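Long-range contact in vascular endothelial growth factor homolog (Orf virus, PDB 2GNN), which forms a disulfide-linked homodimeric growth factor that binds vascular endothelial growth factor receptors and induces endothelial proliferation: residues 49-54 with 92-97. Numbering follows the deposited sequence.
Sequences TLMRCG and FVEHKK
In the cystine-knot fold of the PDGF/VEGF family, strand 47-54, paired with strand 23-30, passes over strand 85-102, paired with strand 62-79, and this contact joins the two two-stranded antiparallel sheets beside the Cys53–Cys98 disulfide, whose first cysteine takes part. The segments run at 44° to each other, and the direct backbone link is a single bond, His95 N to Met51 O at 2.8 Å. The other hydrogen bonds across the contact involve side chains. Glu94 reaches back across: its chain bends at chi2 (-98°) and carries OE1 to Met51 N, 2.6 Å away, the donor lying above the carboxylate plane. Its other oxygen, OE2, packs against Leu50 CD2, and that methyl also meets Phe92 CB at 3.7 Å, the two side chains crossing at about a right angle. Phe92 in turn packs its ring edge-to-face with His35. One residue after Met51, Arg52 bends at its own chi2 and sends the guanidinium toward the Val93 carbonyl, whose oxygen lies near the guanidinium plane; NH1 is modelled implausibly close to Val93 O, so the detail there is doubtful, and NH2 adds a weak bond to the same oxygen. A water at the guanidinium edge takes a 3.0 Å bond from Val93 N and a weak one from Arg52 NH2. The aliphatic part of Arg52 runs beside the His95 imidazole, CD 3.3 Å from CE1, with the guanidinium and ring planes 27° apart. His95 is held at both nitrogens: NE2 bonds to a glycerol, probably from the crystallisation liquor, while ND1 accepts from the backbone. Cys53 N approaches ND1 in the ring plane at 2.8 Å, which helps to set the rotation of the ring, and the disulfide sulfur Cys53 SG sits 3.5 Å from His95 CB.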
ATOM      1  N   THR B  49       2.221   8.043  -0.767  1.00 59.23           N
ATOM      2  CA  THR B  49       2.365   6.750  -1.413  1.00 58.28           C
ATOM      3  C   THR B  49       3.807   6.565  -1.928  1.00 58.97           C
ATOM      4  O   THR B  49       4.298   7.354  -2.755  1.00 57.92           O
ATOM      5  CB  THR B  49       1.362   6.604  -2.568  1.00 56.27           C
ATOM      6  OG1 THR B  49       0.060   6.902  -2.085  1.00 59.38           O
ATOM      7  CG2 THR B  49       1.351   5.199  -3.108  1.00 52.46           C
ATOM      8  N   LEU B  50       4.463   5.514  -1.437  1.00 58.66           N
ATOM      9  CA  LEU B  50       5.825   5.178  -1.846  1.00 59.52           C
ATOM     10  C   LEU B  50       5.873   3.791  -2.454  1.00 60.81           C
ATOM     11  O   LEU B  50       5.152   2.886  -2.011  1.00 63.33           O
ATOM     12  CB  LEU B  50       6.759   5.226  -0.637  1.00 60.79           C
ATOM     13  CG  LEU B  50       6.928   6.563   0.077  1.00 56.61           C
ATOM     14  CD1 LEU B  50       7.833   6.399   1.271  1.00 58.15           C
ATOM     15  CD2 LEU B  50       7.505   7.568  -0.890  1.00 61.75           C
ATOM     16  N   MET B  51       6.713   3.623  -3.475  1.00 59.93           N
ATOM     17  CA  MET B  51       6.959   2.303  -4.039  1.00 57.57           C
ATOM     18  C   MET B  51       7.882   1.542  -3.097  1.00 59.35           C
ATOM     19  O   MET B  51       8.986   1.986  -2.798  1.00 60.47           O
ATOM     20  CB  MET B  51       7.563   2.406  -5.431  1.00 55.78           C
ATOM     21  CG  MET B  51       6.648   3.047  -6.451  1.00 58.52           C
ATOM     22  SD  MET B  51       5.044   2.227  -6.563  1.00 58.37           S
ATOM     23  CE  MET B  51       5.438   0.749  -7.500  1.00 47.40           C
ATOM     24  N   ARG B  52       7.405   0.415  -2.592  1.00 60.07           N
ATOM     25  CA  ARG B  52       8.172  -0.385  -1.647  1.00 58.37           C
ATOM     26  C   ARG B  52       7.997  -1.840  -1.979  1.00 57.29           C
ATOM     27  O   ARG B  52       6.944  -2.244  -2.476  1.00 59.14           O
ATOM     28  CB  ARG B  52       7.661  -0.158  -0.238  1.00 60.14           C
ATOM     29  CG  ARG B  52       8.163   1.092   0.392  1.00 67.56           C
ATOM     30  CD  ARG B  52       9.310   0.799   1.334  1.00 71.80           C
ATOM     31  NE  ARG B  52       9.781   2.012   1.988  1.00 78.79           N
ATOM     32  CZ  ARG B  52      10.163   3.097   1.327  1.00 81.65           C
ATOM     33  NH1 ARG B  52      10.094   3.107  -0.001  1.00 68.53           N
ATOM     34  NH2 ARG B  52      10.585   4.177   1.985  1.00 80.26           N
ATOM     35  N   CYS B  53       9.016  -2.634  -1.690  1.00 57.07           N
ATOM     36  CA  CYS B  53       8.978  -4.056  -1.994  1.00 54.91           C
ATOM     37  C   CYS B  53       7.891  -4.746  -1.191  1.00 53.45           C
ATOM     38  O   CYS B  53       7.789  -4.564   0.031  1.00 52.00           O
ATOM     39  CB  CYS B  53      10.342  -4.697  -1.756  1.00 54.49           C
ATOM     40  SG  CYS B  53      11.574  -4.147  -2.961  1.00 54.44           S
ATOM     41  N   GLY B  54       7.071  -5.512  -1.901  1.00 50.16           N
ATOM     42  CA  GLY B  54       5.914  -6.181  -1.314  1.00 52.57           C
ATOM     43  C   GLY B  54       5.510  -7.384  -2.143  1.00 54.55           C
ATOM     44  O   GLY B  54       5.890  -7.502  -3.312  1.00 52.75           O
ATOM     45  N   PHE B  92      12.661  10.869  -0.336  1.00 56.89           N
ATOM     46  CA  PHE B  92      12.086   9.591   0.095  1.00 57.75           C
ATOM     47  C   PHE B  92      12.747   8.447  -0.655  1.00 59.00           C
ATOM     48  O   PHE B  92      13.133   8.585  -1.814  1.00 56.62           O
ATOM     49  CB  PHE B  92      10.566   9.554  -0.157  1.00 60.72           C
ATOM     50  CG  PHE B  92       9.811  10.654   0.535  1.00 54.87           C
ATOM     51  CD1 PHE B  92       9.730  11.926  -0.033  1.00 58.37           C
ATOM     52  CD2 PHE B  92       9.211  10.431   1.756  1.00 53.69           C
ATOM     53  CE1 PHE B  92       9.063  12.953   0.620  1.00 55.40           C
ATOM     54  CE2 PHE B  92       8.539  11.456   2.415  1.00 52.54           C
ATOM     55  CZ  PHE B  92       8.460  12.717   1.831  1.00 51.05           C
ATOM     56  N   VAL B  93      12.876   7.313   0.014  1.00 60.35           N
ATOM     57  CA  VAL B  93      13.443   6.135  -0.611  1.00 62.47           C
ATOM     58  C   VAL B  93      12.319   5.325  -1.269  1.00 63.83           C
ATOM     59  O   VAL B  93      11.347   4.982  -0.605  1.00 62.55           O
ATOM     60  CB  VAL B  93      14.220   5.281   0.425  1.00 63.11           C
ATOM     61  CG1 VAL B  93      14.810   4.042  -0.224  1.00 62.04           C
ATOM     62  CG2 VAL B  93      15.333   6.118   1.074  1.00 64.47           C
ATOM     63  N   GLU B  94      12.450   5.051  -2.568  1.00 63.15           N
ATOM     64  CA  GLU B  94      11.538   4.146  -3.288  1.00 64.99           C
ATOM     65  C   GLU B  94      12.312   2.904  -3.699  1.00 63.92           C
ATOM     66  O   GLU B  94      13.493   2.993  -4.011  1.00 64.92           O
ATOM     67  CB  GLU B  94      11.014   4.784  -4.577  1.00 65.52           C
ATOM     68  CG  GLU B  94      10.503   6.197  -4.456  1.00 74.79           C
ATOM     69  CD  GLU B  94       9.000   6.284  -4.314  1.00 72.92           C
ATOM     70  OE1 GLU B  94       8.280   5.338  -4.684  1.00 72.26           O
ATOM     71  OE2 GLU B  94       8.530   7.327  -3.843  1.00 82.96           O
ATOM     72  N   HIS B  95      11.647   1.758  -3.741  1.00 61.63           N
ATOM     73  CA  HIS B  95      12.276   0.549  -4.226  1.00 59.25           C
ATOM     74  C   HIS B  95      11.987   0.360  -5.710  1.00 62.22           C
ATOM     75  O   HIS B  95      10.834   0.468  -6.145  1.00 63.12           O
ATOM     76  CB  HIS B  95      11.807  -0.659  -3.422  1.00 57.17           C
ATOM     77  CG  HIS B  95      12.107  -0.560  -1.960  1.00 54.95           C
ATOM     78  ND1 HIS B  95      11.427  -1.290  -1.007  1.00 52.15           N
ATOM     79  CD2 HIS B  95      13.001   0.199  -1.285  1.00 52.33           C
ATOM     80  CE1 HIS B  95      11.894  -0.990   0.190  1.00 51.18           C
ATOM     81  NE2 HIS B  95      12.857  -0.096   0.049  1.00 54.02           N
ATOM     82  N   LYS B  96      13.040   0.085  -6.482  1.00 63.75           N
ATOM     83  CA  LYS B  96      12.928  -0.125  -7.930  1.00 63.73           C
ATOM     84  C   LYS B  96      13.063  -1.584  -8.359  1.00 62.16           C
ATOM     85  O   LYS B  96      12.645  -1.952  -9.459  1.00 63.57           O
ATOM     86  CB  LYS B  96      13.955   0.722  -8.684  1.00 66.03           C
ATOM     87  CG  LYS B  96      13.438   2.081  -9.129  1.00 74.21           C
ATOM     88  CD  LYS B  96      14.282   2.610 -10.285  1.00 89.66           C
ATOM     89  CE  LYS B  96      13.787   3.968 -10.771  1.00 95.69           C
ATOM     90  NZ  LYS B  96      14.693   4.532 -11.816  1.00 96.06           N
ATOM     91  N   LYS B  97      13.666  -2.404  -7.508  1.00 59.08           N
ATOM     92  CA  LYS B  97      13.788  -3.840  -7.767  1.00 58.01           C
ATOM     93  C   LYS B  97      13.800  -4.589  -6.452  1.00 56.10           C
ATOM     94  O   LYS B  97      14.232  -4.050  -5.430  1.00 54.32           O
ATOM     95  CB  LYS B  97      15.050  -4.160  -8.562  1.00 57.56           C
ATOM     96  CG  LYS B  97      14.790  -4.576  -9.997  1.00 63.76           C
ATOM     97  CD  LYS B  97      15.927  -5.432 -10.530  1.00 66.85           C
ATOM     98  CE  LYS B  97      15.410  -6.431 -11.561  1.00 75.03           C
ATOM     99  NZ  LYS B  97      16.516  -7.074 -12.328  1.00 71.09           N
TER
HETATM  100  O   HOH W   1      11.723   7.164   2.763  1.00 45.02           O